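Local atomic coordinates of putative uncharacterized protein Smu.1393c (Streptococcus mutans, PDB entry 4L9A), a protein that adopts the alpha/beta-hydrolase fold and is probably a carboxylesterase that hydrolyses ester substrates. Residues F138-V146 with Y247-K255; L47-D57 with T74-Y82. All coordinates share one frame; numbering follows the deposited sequence.

Interaction 1 of 2, residues F138-V146 with Y247-K255; sequences FIGLEPTTV and YLESEYLNK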
ATOM      1  N   PHE A 138     -10.360  -3.567   5.913  1.00 26.84           N
ATOM      2  CA  PHE A 138      -9.133  -3.652   5.136  1.00 29.49           C
ATOM      3  C   PHE A 138      -9.490  -3.645   3.658  1.00 28.07           C
ATOM      4  O   PHE A 138     -10.382  -4.374   3.236  1.00 27.07           O
ATOM      5  CB  PHE A 138      -8.366  -4.928   5.485  1.00 29.13           C
ATOM      6  CG  PHE A 138      -7.144  -5.153   4.630  1.00 28.52           C
ATOM      7  CD1 PHE A 138      -5.985  -4.419   4.845  1.00 24.45           C
ATOM      8  CD2 PHE A 138      -7.158  -6.108   3.617  1.00 27.99           C
ATOM      9  CE1 PHE A 138      -4.854  -4.618   4.062  1.00 23.59           C
ATOM     10  CE2 PHE A 138      -6.045  -6.311   2.831  1.00 24.33           C
ATOM     11  CZ  PHE A 138      -4.885  -5.565   3.048  1.00 25.55           C
ATOM     12  N   ILE A 139      -8.808  -2.809   2.883  1.00 27.98           N
ATOM     13  CA  ILE A 139      -9.007  -2.750   1.441  1.00 28.63           C
ATOM     14  C   ILE A 139      -7.672  -3.071   0.785  1.00 28.69           C
ATOM     15  O   ILE A 139      -6.718  -2.300   0.879  1.00 27.09           O
ATOM     16  CB  ILE A 139      -9.479  -1.355   0.979  1.00 24.55           C
ATOM     17  CG1 ILE A 139     -10.650  -0.853   1.841  1.00 30.02           C
ATOM     18  CG2 ILE A 139      -9.840  -1.377  -0.492  1.00 29.47           C
ATOM     19  CD1 ILE A 139     -11.885  -1.734   1.787  1.00 37.79           C
ATOM     20  N   GLY A 140      -7.568  -4.227   0.151  1.00 23.19           N
ATOM     21  CA  GLY A 140      -6.274  -4.610  -0.379  1.00 23.19           C
ATOM     22  C   GLY A 140      -6.267  -4.703  -1.888  1.00 27.81           C
ATOM     23  O   GLY A 140      -7.093  -5.392  -2.481  1.00 30.66           O
ATOM     24  N   LEU A 141      -5.338  -3.993  -2.508  1.00 22.37           N
ATOM     25  CA  LEU A 141      -5.121  -4.109  -3.935  1.00 20.29           C
ATOM     26  C   LEU A 141      -3.915  -5.017  -4.152  1.00 24.27           C
ATOM     27  O   LEU A 141      -2.779  -4.605  -3.937  1.00 25.59           O
ATOM     28  CB  LEU A 141      -4.891  -2.729  -4.563  1.00 22.50           C
ATOM     29  CG  LEU A 141      -6.016  -1.694  -4.414  1.00 29.51           C
ATOM     30  CD1 LEU A 141      -7.411  -2.309  -4.554  1.00 23.93           C
ATOM     31  CD2 LEU A 141      -5.896  -0.940  -3.084  1.00 29.02           C
ATOM     32  N   GLU A 142      -4.174  -6.266  -4.557  1.00 22.82           N
ATOM     33  CA  GLU A 142      -3.128  -7.291  -4.660  1.00 23.13           C
ATOM     34  C   GLU A 142      -2.081  -7.229  -3.538  1.00 22.06           C
ATOM     35  O   GLU A 142      -0.872  -7.130  -3.782  1.00 19.11           O
ATOM     36  CB  GLU A 142      -2.482  -7.279  -6.058  1.00 25.93           C
ATOM     37  CG  GLU A 142      -3.458  -7.853  -7.112  1.00 29.09           C
ATOM     38  CD  GLU A 142      -2.810  -8.229  -8.428  1.00 28.71           C
ATOM     39  OE1 GLU A 142      -1.584  -8.020  -8.605  1.00 29.58           O
ATOM     40  OE2 GLU A 142      -3.549  -8.728  -9.304  1.00 36.85           O
ATOM     41  N   PRO A 143      -2.555  -7.268  -2.290  1.00 20.07           N
ATOM     42  CA  PRO A 143      -1.618  -7.270  -1.162  1.00 19.86           C
ATOM     43  C   PRO A 143      -0.716  -8.498  -1.233  1.00 26.06           C
ATOM     44  O   PRO A 143      -1.176  -9.579  -1.615  1.00 22.70           O
ATOM     45  CB  PRO A 143      -2.536  -7.339   0.063  1.00 23.80           C
ATOM     46  CG  PRO A 143      -3.799  -7.981  -0.450  1.00 23.51           C
ATOM     47  CD  PRO A 143      -3.950  -7.481  -1.869  1.00 19.12           C
ATOM     48  N   THR A 144       0.555  -8.325  -0.888  1.00 24.44           N
ATOM     49  CA  THR A 144       1.534  -9.389  -1.024  1.00 27.24           C
ATOM     50  C   THR A 144       1.257 -10.514  -0.025  1.00 25.13           C
ATOM     51  O   THR A 144       1.221 -10.269   1.184  1.00 25.23           O
ATOM     52  CB  THR A 144       2.969  -8.837  -0.839  1.00 27.82           C
ATOM     53  OG1 THR A 144       3.135  -7.669  -1.659  1.00 24.03           O
ATOM     54  CG2 THR A 144       3.999  -9.888  -1.250  1.00 28.48           C
ATOM     55  N   THR A 145       1.041 -11.734  -0.526  1.00 30.43           N
ATOM     56  CA  THR A 145       0.825 -12.891   0.347  1.00 28.78           C
ATOM     57  C   THR A 145       2.136 -13.561   0.745  1.00 33.40           C
ATOM     58  O   THR A 145       3.146 -13.468   0.034  1.00 28.83           O
ATOM     59  CB  THR A 145      -0.039 -13.982  -0.311  1.00 32.46           C
ATOM     60  OG1 THR A 145       0.588 -14.421  -1.528  1.00 30.49           O
ATOM     61  CG2 THR A 145      -1.451 -13.473  -0.594  1.00 27.45           C
ATOM     62  N   VAL A 146       2.108 -14.255   1.877  1.00 26.78           N
ATOM     63  CA  VAL A 146       3.259 -15.023   2.312  1.00 34.94           C
ATOM     64  C   VAL A 146       3.606 -16.032   1.217  1.00 45.78           C
ATOM     65  O   VAL A 146       4.779 -16.266   0.925  1.00 36.93           O
ATOM     66  CB  VAL A 146       2.982 -15.756   3.630  1.00 44.89           C
ATOM     67  CG1 VAL A 146       4.095 -16.737   3.926  1.00 48.20           C
ATOM     68  CG2 VAL A 146       2.818 -14.751   4.770  1.00 47.69           C
ATOM     69  N   TYR A 247      -5.504 -15.941  -3.037  1.00 26.50           N
ATOM     70  CA  TYR A 247      -6.198 -15.022  -2.140  1.00 26.79           C
ATOM     71  C   TYR A 247      -7.299 -15.682  -1.297  1.00 29.36           C
ATOM     72  O   TYR A 247      -7.423 -15.396  -0.111  1.00 28.84           O
ATOM     73  CB  TYR A 247      -6.701 -13.789  -2.896  1.00 25.43           C
ATOM     74  CG  TYR A 247      -5.573 -12.811  -3.143  1.00 28.85           C
ATOM     75  CD1 TYR A 247      -4.908 -12.207  -2.073  1.00 27.59           C
ATOM     76  CD2 TYR A 247      -5.152 -12.512  -4.426  1.00 29.68           C
ATOM     77  CE1 TYR A 247      -3.879 -11.332  -2.275  1.00 25.41           C
ATOM     78  CE2 TYR A 247      -4.111 -11.628  -4.640  1.00 31.13           C
ATOM     79  CZ  TYR A 247      -3.482 -11.042  -3.560  1.00 25.60           C
ATOM     80  OH  TYR A 247      -2.451 -10.171  -3.765  1.00 23.58           O
ATOM     81  N   LEU A 248      -8.058 -16.597  -1.897  1.00 31.06           N
ATOM     82  CA  LEU A 248      -9.044 -17.367  -1.142  1.00 33.35           C
ATOM     83  C   LEU A 248      -8.415 -18.105   0.042  1.00 36.40           C
ATOM     84  O   LEU A 248      -9.028 -18.223   1.099  1.00 32.26           O
ATOM     85  CB  LEU A 248      -9.767 -18.366  -2.053  1.00 35.91           C
ATOM     86  CG  LEU A 248     -10.816 -17.793  -3.008  1.00 38.62           C
ATOM     87  CD1 LEU A 248     -11.535 -18.933  -3.741  1.00 38.72           C
ATOM     88  CD2 LEU A 248     -11.817 -16.929  -2.238  1.00 39.15           C
ATOM     89  N   GLU A 249      -7.191 -18.597  -0.136  1.00 39.03           N
ATOM     90  CA  GLU A 249      -6.497 -19.339   0.918  1.00 37.72           C
ATOM     91  C   GLU A 249      -5.603 -18.448   1.778  1.00 38.22           C
ATOM     92  O   GLU A 249      -4.860 -18.948   2.628  1.00 37.58           O
ATOM     93  CB  GLU A 249      -5.594 -20.405   0.306  1.00 38.58           C
ATOM     94  CG  GLU A 249      -6.306 -21.526  -0.411  1.00 48.15           C
ATOM     95  CD  GLU A 249      -5.317 -22.445  -1.099  1.00 65.74           C
ATOM     96  OE1 GLU A 249      -4.132 -22.046  -1.226  1.00 64.74           O
ATOM     97  OE2 GLU A 249      -5.721 -23.557  -1.510  1.00 72.24           O
ATOM     98  N   SER A 250      -5.661 -17.142   1.559  1.00 34.37           N
ATOM     99  CA  SER A 250      -4.652 -16.257   2.136  1.00 30.53           C
ATOM    100  C   SER A 250      -5.027 -15.691   3.494  1.00 36.98           C
ATOM    101  O   SER A 250      -6.171 -15.796   3.952  1.00 31.16           O
ATOM    102  CB  SER A 250      -4.366 -15.079   1.203  1.00 28.51           C
ATOM    103  OG  SER A 250      -5.387 -14.102   1.324  1.00 31.22           O
ATOM    104  N   GLU A 251      -4.037 -15.049   4.104  1.00 34.45           N
ATOM    105  CA  GLU A 251      -4.184 -14.375   5.380  1.00 36.76           C
ATOM    106  C   GLU A 251      -5.022 -13.094   5.280  1.00 31.47           C
ATOM    107  O   GLU A 251      -5.316 -12.466   6.305  1.00 36.53           O
ATOM    108  CB  GLU A 251      -2.792 -14.019   5.916  1.00 36.21           C
ATOM    109  CG  GLU A 251      -1.950 -13.177   4.942  1.00 31.68           C
ATOM    110  CD  GLU A 251      -1.174 -14.034   3.929  1.00 35.97           C
ATOM    111  OE1 GLU A 251      -1.642 -15.135   3.571  1.00 36.82           O
ATOM    112  OE2 GLU A 251      -0.078 -13.615   3.513  1.00 37.84           O
ATOM    113  N   TYR A 252      -5.373 -12.679   4.063  1.00 25.19           N
ATOM    114  CA  TYR A 252      -6.120 -11.421   3.889  1.00 25.80           C
ATOM    115  C   TYR A 252      -7.637 -11.630   3.889  1.00 32.11           C
ATOM    116  O   TYR A 252      -8.410 -10.672   3.976  1.00 33.41           O
ATOM    117  CB  TYR A 252      -5.685 -10.680   2.622  1.00 25.49           C
ATOM    118  CG  TYR A 252      -4.250 -10.205   2.664  1.00 22.57           C
ATOM    119  CD1 TYR A 252      -3.856  -9.196   3.546  1.00 21.97           C
ATOM    120  CD2 TYR A 252      -3.283 -10.781   1.851  1.00 25.73           C
ATOM    121  CE1 TYR A 252      -2.538  -8.765   3.601  1.00 27.25           C
ATOM    122  CE2 TYR A 252      -1.959 -10.360   1.897  1.00 25.42           C
ATOM    123  CZ  TYR A 252      -1.594  -9.344   2.778  1.00 27.34           C
ATOM    124  OH  TYR A 252      -0.289  -8.908   2.849  1.00 27.14           O
ATOM    125  N   LEU A 253      -8.055 -12.885   3.799  1.00 26.29           N
ATOM    126  CA  LEU A 253      -9.480 -13.202   3.796  1.00 34.03           C
ATOM    127  C   LEU A 253      -9.917 -13.868   5.095  1.00 37.20           C
ATOM    128  O   LEU A 253      -9.126 -14.510   5.778  1.00 47.28           O
ATOM    129  CB  LEU A 253      -9.858 -14.059   2.579  1.00 35.01           C
ATOM    130  CG  LEU A 253      -9.899 -13.300   1.248  1.00 42.28           C
ATOM    131  CD1 LEU A 253     -10.268 -14.215   0.079  1.00 41.46           C
ATOM    132  CD2 LEU A 253     -10.870 -12.136   1.330  1.00 43.59           C
ATOM    133  N   ASN A 254     -11.187 -13.685   5.431  1.00 35.59           N
ATOM    134  CA  ASN A 254     -11.772 -14.281   6.612  1.00 34.00           C
ATOM    135  C   ASN A 254     -13.232 -14.540   6.305  1.00 33.88           C
ATOM    136  O   ASN A 254     -13.650 -14.417   5.149  1.00 35.24           O
ATOM    137  CB  ASN A 254     -11.620 -13.360   7.837  1.00 32.09           C
ATOM    138  CG  ASN A 254     -12.261 -11.995   7.631  1.00 42.68           C
ATOM    139  OD1 ASN A 254     -13.208 -11.843   6.854  1.00 40.29           O
ATOM    140  ND2 ASN A 254     -11.748 -10.990   8.338  1.00 40.05           N
ATOM    141  N   LYS A 255     -14.008 -14.874   7.328  1.00 35.75           N
ATOM    142  CA  LYS A 255     -15.391 -15.290   7.123  1.00 42.84           C
ATOM    143  C   LYS A 255     -16.420 -14.201   7.391  1.00 44.64           C
ATOM    144  O   LYS A 255     -17.613 -14.477   7.431  1.00 38.97           O
ATOM    145  CB  LYS A 255     -15.691 -16.535   7.956  1.00 47.38           C
ATOM    146  CG  LYS A 255     -15.063 -17.786   7.381  1.00 52.80           C
ATOM    147  CD  LYS A 255     -14.536 -18.693   8.478  1.00 67.79           C
ATOM    148  CE  LYS A 255     -13.962 -19.972   7.891  1.00 73.71           C
ATOM    149  NZ  LYS A 255     -14.998 -20.740   7.146  1.00 78.58           N
TER

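Interaction 2 of 2, residues L47-D57 with T74-Y82; sequences LSGAGFFSTAD and TIDAPNSGY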
ATOM      1  N   LEU A  47      -1.162   2.774   2.412  1.00 21.32           N
ATOM      2  CA  LEU A  47       0.210   2.311   2.339  1.00 18.15           C
ATOM      3  C   LEU A  47       0.475   1.776   0.937  1.00 18.44           C
ATOM      4  O   LEU A  47      -0.327   1.029   0.382  1.00 20.69           O
ATOM      5  CB  LEU A  47       0.486   1.209   3.364  1.00 24.13           C
ATOM      6  CG  LEU A  47       0.307   1.500   4.852  1.00 25.47           C
ATOM      7  CD1 LEU A  47       0.414   0.199   5.657  1.00 23.69           C
ATOM      8  CD2 LEU A  47       1.317   2.559   5.349  1.00 21.93           C
ATOM      9  N   SER A  48       1.614   2.164   0.379  1.00 18.89           N
ATOM     10  CA  SER A  48       1.975   1.788  -0.969  1.00 17.22           C
ATOM     11  C   SER A  48       2.694   0.451  -0.997  1.00 22.61           C
ATOM     12  O   SER A  48       3.026  -0.126   0.050  1.00 21.80           O
ATOM     13  CB  SER A  48       2.860   2.881  -1.580  1.00 17.11           C
ATOM     14  OG  SER A  48       2.106   4.067  -1.701  1.00 22.09           O
ATOM     15  N   GLY A  49       2.924  -0.048  -2.202  1.00 24.86           N
ATOM     16  CA  GLY A  49       3.760  -1.218  -2.374  1.00 20.13           C
ATOM     17  C   GLY A  49       5.199  -0.753  -2.443  1.00 31.56           C
ATOM     18  O   GLY A  49       5.542   0.327  -1.964  1.00 33.76           O
ATOM     19  N   ALA A  50       6.042  -1.580  -3.034  1.00 21.69           N
ATOM     20  CA  ALA A  50       7.448  -1.270  -3.177  1.00 28.89           C
ATOM     21  C   ALA A  50       7.519  -0.407  -4.413  1.00 41.38           C
ATOM     22  O   ALA A  50       6.882  -0.697  -5.427  1.00 56.27           O
ATOM     23  CB  ALA A  50       8.279  -2.555  -3.355  1.00 28.60           C
ATOM     24  N   GLY A  51       8.269   0.671  -4.332  1.00 35.49           N
ATOM     25  CA  GLY A  51       8.291   1.619  -5.425  1.00 30.90           C
ATOM     26  C   GLY A  51       8.712   2.958  -4.885  1.00 26.09           C
ATOM     27  O   GLY A  51       8.919   3.096  -3.685  1.00 26.52           O
ATOM     28  N   PHE A  52       8.834   3.939  -5.775  1.00 26.52           N
ATOM     29  CA  PHE A  52       9.358   5.248  -5.412  1.00 26.79           C
ATOM     30  C   PHE A  52       8.266   6.301  -5.399  1.00 27.72           C
ATOM     31  O   PHE A  52       8.520   7.439  -5.030  1.00 24.12           O
ATOM     32  CB  PHE A  52      10.446   5.704  -6.399  1.00 22.55           C
ATOM     33  CG  PHE A  52      11.682   4.856  -6.387  1.00 34.20           C
ATOM     34  CD1 PHE A  52      11.932   3.977  -5.345  1.00 29.62           C
ATOM     35  CD2 PHE A  52      12.603   4.950  -7.426  1.00 35.29           C
ATOM     36  CE1 PHE A  52      13.069   3.192  -5.345  1.00 36.54           C
ATOM     37  CE2 PHE A  52      13.747   4.176  -7.429  1.00 38.41           C
ATOM     38  CZ  PHE A  52      13.982   3.291  -6.391  1.00 36.82           C
ATOM     39  N   PHE A  53       7.059   5.944  -5.826  1.00 25.96           N
ATOM     40  CA  PHE A  53       5.979   6.926  -5.844  1.00 27.68           C
ATOM     41  C   PHE A  53       5.602   7.379  -4.428  1.00 23.47           C
ATOM     42  O   PHE A  53       5.606   6.588  -3.495  1.00 22.54           O
ATOM     43  CB  PHE A  53       4.734   6.362  -6.520  1.00 26.50           C
ATOM     44  CG  PHE A  53       4.979   5.797  -7.891  1.00 29.08           C
ATOM     45  CD1 PHE A  53       5.445   6.601  -8.914  1.00 24.52           C
ATOM     46  CD2 PHE A  53       4.722   4.459  -8.154  1.00 29.93           C
ATOM     47  CE1 PHE A  53       5.657   6.083 -10.178  1.00 26.78           C
ATOM     48  CE2 PHE A  53       4.935   3.924  -9.427  1.00 30.25           C
ATOM     49  CZ  PHE A  53       5.399   4.734 -10.434  1.00 25.44           C
ATOM     50  N   SER A  54       5.244   8.648  -4.280  1.00 20.87           N
ATOM     51  CA  SER A  54       4.717   9.123  -2.999  1.00 20.51           C
ATOM     52  C   SER A  54       3.287   8.617  -2.880  1.00 23.27           C
ATOM     53  O   SER A  54       2.595   8.466  -3.885  1.00 25.25           O
ATOM     54  CB  SER A  54       4.758  10.660  -2.910  1.00 18.73           C
ATOM     55  OG  SER A  54       4.443  11.093  -1.595  1.00 21.50           O
ATOM     56  N   THR A  55       2.838   8.363  -1.656  1.00 24.83           N
ATOM     57  CA  THR A  55       1.631   7.553  -1.458  1.00 25.59           C
ATOM     58  C   THR A  55       0.352   8.287  -1.843  1.00 27.33           C
ATOM     59  O   THR A  55      -0.526   7.712  -2.492  1.00 22.40           O
ATOM     60  CB  THR A  55       1.561   7.004  -0.029  1.00 23.18           C
ATOM     61  OG1 THR A  55       2.654   6.099   0.162  1.00 19.57           O
ATOM     62  CG2 THR A  55       0.238   6.263   0.226  1.00 20.14           C
ATOM     63  N   ALA A  56       0.249   9.563  -1.484  1.00 25.72           N
ATOM     64  CA  ALA A  56      -0.926  10.331  -1.868  1.00 28.22           C
ATOM     65  C   ALA A  56      -1.084  10.398  -3.396  1.00 28.08           C
ATOM     66  O   ALA A  56      -2.203  10.308  -3.913  1.00 26.86           O
ATOM     67  CB  ALA A  56      -0.872  11.740  -1.265  1.00 28.60           C
ATOM     68  N   ASP A  57       0.032  10.575  -4.104  1.00 26.61           N
ATOM     69  CA  ASP A  57       0.034  10.599  -5.567  1.00 26.45           C
ATOM     70  C   ASP A  57      -0.389   9.225  -6.092  1.00 27.59           C
ATOM     71  O   ASP A  57      -1.206   9.099  -7.020  1.00 25.71           O
ATOM     72  CB  ASP A  57       1.445  10.882  -6.093  1.00 30.79           C
ATOM     73  CG  ASP A  57       1.953  12.276  -5.739  1.00 31.71           C
ATOM     74  OD1 ASP A  57       1.119  13.173  -5.535  1.00 24.57           O
ATOM     75  OD2 ASP A  57       3.193  12.476  -5.679  1.00 27.62           O
ATOM     76  N   THR A  74      -1.974   9.460   4.357  1.00 25.45           N
ATOM     77  CA  THR A  74      -1.045   8.718   3.523  1.00 26.83           C
ATOM     78  C   THR A  74       0.327   8.741   4.174  1.00 24.77           C
ATOM     79  O   THR A  74       0.721   9.741   4.803  1.00 22.81           O
ATOM     80  CB  THR A  74      -0.972   9.280   2.094  1.00 22.51           C
ATOM     81  OG1 THR A  74      -0.309  10.549   2.107  1.00 24.39           O
ATOM     82  CG2 THR A  74      -2.381   9.438   1.492  1.00 22.00           C
ATOM     83  N   ILE A  75       1.057   7.646   4.006  1.00 22.12           N
ATOM     84  CA  ILE A  75       2.369   7.477   4.612  1.00 21.73           C
ATOM     85  C   ILE A  75       3.382   6.968   3.583  1.00 24.16           C
ATOM     86  O   ILE A  75       3.144   5.950   2.919  1.00 23.61           O
ATOM     87  CB  ILE A  75       2.300   6.470   5.789  1.00 28.46           C
ATOM     88  CG1 ILE A  75       1.305   6.952   6.849  1.00 28.65           C
ATOM     89  CG2 ILE A  75       3.680   6.262   6.408  1.00 27.02           C
ATOM     90  CD1 ILE A  75       1.083   5.946   7.983  1.00 24.98           C
ATOM     91  N   ASP A  76       4.505   7.674   3.445  1.00 21.06           N
ATOM     92  CA  ASP A  76       5.589   7.234   2.562  1.00 16.33           C
ATOM     93  C   ASP A  76       6.633   6.433   3.349  1.00 24.45           C
ATOM     94  O   ASP A  76       7.167   6.912   4.340  1.00 23.31           O
ATOM     95  CB  ASP A  76       6.279   8.426   1.884  1.00 20.62           C
ATOM     96  CG  ASP A  76       5.394   9.118   0.853  1.00 22.13           C
ATOM     97  OD1 ASP A  76       4.168   8.837   0.826  1.00 19.68           O
ATOM     98  OD2 ASP A  76       5.917   9.962   0.086  1.00 21.50           O
ATOM     99  N   ALA A  77       6.934   5.215   2.901  1.00 20.30           N
ATOM    100  CA  ALA A  77       7.974   4.417   3.549  1.00 22.89           C
ATOM    101  C   ALA A  77       9.345   5.060   3.338  1.00 18.47           C
ATOM    102  O   ALA A  77       9.540   5.837   2.401  1.00 21.68           O
ATOM    103  CB  ALA A  77       7.967   2.968   3.004  1.00 19.87           C
ATOM    104  N   PRO A  78      10.304   4.745   4.213  1.00 21.79           N
ATOM    105  CA  PRO A  78      11.670   5.214   3.964  1.00 26.82           C
ATOM    106  C   PRO A  78      12.084   4.882   2.534  1.00 27.90           C
ATOM    107  O   PRO A  78      11.619   3.879   1.967  1.00 23.58           O
ATOM    108  CB  PRO A  78      12.499   4.395   4.962  1.00 26.68           C
ATOM    109  CG  PRO A  78      11.556   4.160   6.096  1.00 21.98           C
ATOM    110  CD  PRO A  78      10.205   3.956   5.453  1.00 17.37           C
ATOM    111  N   ASN A  79      12.946   5.713   1.958  1.00 19.94           N
ATOM    112  CA  ASN A  79      13.447   5.481   0.604  1.00 29.10           C
ATOM    113  C   ASN A  79      12.371   5.460  -0.485  1.00 26.24           C
ATOM    114  O   ASN A  79      12.554   4.856  -1.555  1.00 22.61           O
ATOM    115  CB  ASN A  79      14.247   4.181   0.544  1.00 24.85           C
ATOM    116  CG  ASN A  79      15.479   4.219   1.426  1.00 24.38           C
ATOM    117  OD1 ASN A  79      16.183   5.232   1.501  1.00 26.31           O
ATOM    118  ND2 ASN A  79      15.753   3.104   2.096  1.00 22.92           N
ATOM    119  N   SER A  80      11.251   6.111  -0.218  1.00 18.48           N
ATOM    120  CA  SER A  80      10.218   6.241  -1.235  1.00 19.50           C
ATOM    121  C   SER A  80       9.559   7.601  -1.182  1.00 20.75           C
ATOM    122  O   SER A  80       9.488   8.224  -0.120  1.00 23.59           O
ATOM    123  CB  SER A  80       9.147   5.164  -1.049  1.00 31.83           C
ATOM    124  OG  SER A  80       8.252   5.546  -0.027  1.00 36.77           O
ATOM    125  N   GLY A  81       9.050   8.053  -2.321  1.00 20.02           N
ATOM    126  CA  GLY A  81       8.294   9.285  -2.345  1.00 15.71           C
ATOM    127  C   GLY A  81       9.095  10.405  -1.707  1.00 22.10           C
ATOM    128  O   GLY A  81      10.253  10.612  -2.054  1.00 18.88           O
ATOM    129  N   TYR A  82       8.493  11.124  -0.767  1.00 20.55           N
ATOM    130  CA  TYR A  82       9.191  12.253  -0.173  1.00 21.41           C
ATOM    131  C   TYR A  82       9.707  11.940   1.228  1.00 22.59           C
ATOM    132  O   TYR A  82      10.205  12.830   1.911  1.00 22.83           O
ATOM    133  CB  TYR A  82       8.312  13.510  -0.167  1.00 24.57           C
ATOM    134  CG  TYR A  82       7.932  13.985  -1.555  1.00 29.27           C
ATOM    135  CD1 TYR A  82       8.813  14.747  -2.322  1.00 26.02           C
ATOM    136  CD2 TYR A  82       6.689  13.682  -2.093  1.00 23.70           C
ATOM    137  CE1 TYR A  82       8.467  15.179  -3.592  1.00 30.73           C
ATOM    138  CE2 TYR A  82       6.334  14.119  -3.362  1.00 27.59           C
ATOM    139  CZ  TYR A  82       7.227  14.860  -4.109  1.00 26.31           C
ATOM    140  OH  TYR A  82       6.866  15.284  -5.380  1.00 23.48           O
TER
HETATM  141  O   HOH W   1       3.606   3.437   2.089  1.00 20.48           O
HETATM  142  O   HOH W   2      11.605   2.219  -2.121  1.00 26.69           O
HETATM  143  O   HOH W   3       5.753   6.467  -0.861  1.00 23.27           O
HETATM  144  O   HOH W   4       2.075  10.693   0.957  1.00 36.27           O
HETATM  145  O   HOH W   5       4.666  14.583  -6.253  1.00 26.77           O

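Interaction 1 of 2, residues F138-V146 with Y247-K255
In this alpha/beta hydrolase, the turn that leaves strand 134-141 of the central sheet, Glu142 to Val146, is clasped by Tyr247 and Tyr252 from beyond strand 235-239. Two phenol hydroxyls each donate to a turn carbonyl: Tyr247 OH to Pro143 O and Tyr252 OH to Thr144 O, both at 2.6 Å. Each hydroxyl stands 38° above its carbonyl plane, so neither bond follows a lone pair, although both are short.

Pro143 touches both phenols. Its CB sits over one face of the Tyr252 ring, 3.6 Å from the centroid, a CH-pi contact, while CG reaches Tyr247 CE1 at 3.8 Å. Further back, the Phe138 and Tyr252 planes are nearly parallel at 8° but slid so far apart that they barely overlap; Phe138 CE2 touches Tyr252 CD1 at 3.7 Å. With CG anti to the backbone N (chi1 175°), the Phe138 ring is set beside that tyrosine.

Tyr247 OH also passes close to the backbone of Glu142, whose carboxylate turns elsewhere, to His268 and Arg243. An acid bonded to a histidine is consistent with a catalytic triad whose acid sits after strand 134-141, as in some family members; more often it follows the next strand.

Ser250 OG donates to Tyr247 O and accepts from Tyr252 N, an ST turn that bends the chain between the tyrosines. The methyl CG2 of Thr145 rests against Tyr247 CE1 at 3.6 Å. At the start of helix 146-151, Val146 N donates to the syn lone pair of Glu251 OE2 at 2.8 Å.

Interaction 2 of 2, residues L47-D57 with T74-Y82
Asp76 receives Ser54 and Thr55 through separate carboxylate oxygens. Ser54 OG donates to the syn lone pair of Asp76 OD2 at 2.5 Å, and Tyr82 N takes the anti lone pair of the same oxygen. Thr55 N reaches Asp76 OD1 at 2.9 Å from above the carboxylate plane, 38° out of it. These three donors, with a water on OD1 that also accepts from Ala56 N, fix the rotation of the carboxylate at the start of helix 55-58, whose N-terminal end would tend to stabilise the negative charge modestly, the helix being only four residues long.

Two bonds end on main-chain carbonyls. Thr55 OG1, held anti to the carbonyl carbon (chi1 -65°), donates to Ile75 O at 2.8 Å and accepts from Ser48 OG; Gly81 N donates to Phe52 O at 2.8 Å. The loops joined here follow strands 43-47 and 71-75 of the alpha/beta hydrolase sheet, and in relatives the first of them commonly lends backbone to the oxyanion hole.

Close backbone packing accompanies these bonds: Gly81 CA lies 3.6 Å from Ser54 CA, beside Asp76 OD2. Apart from the polar bonds, Leu47 CD2 meets Ile75 CB at 4.1 Å, and the Thr55 methyl CG2 lies 3.7 Å from Thr74 CB.

Waters bridge several further polar atoms. One donates to Phe53 O and Ser80 OG and lies at a longer distance from Thr55 OG1; another accepts from Tyr82 OH and donates to Asp57 OD2.

Overall arrangement
From the N terminus, interaction 2 comes first: strand 43-47 runs into the loop and helix start of 47-57, and the chain returns through strand 71-75 to 74-82, closing a short loop of 16 intervening residues. Interaction 1 opens at 138-146 and closes at 247-255, after 100 residues, about half of them helical. The contacts are therefore in series, neither nested nor crossed. Both reach the same sheet, interaction 2 joining what follows two adjacent strands, 71-75 and 43-47, and interaction 1 joining the exit of strand 134-141 to the chain beyond its neighbour 235-239. Their centres lie 21 Å apart and their nearest atoms about 7 Å, without touching.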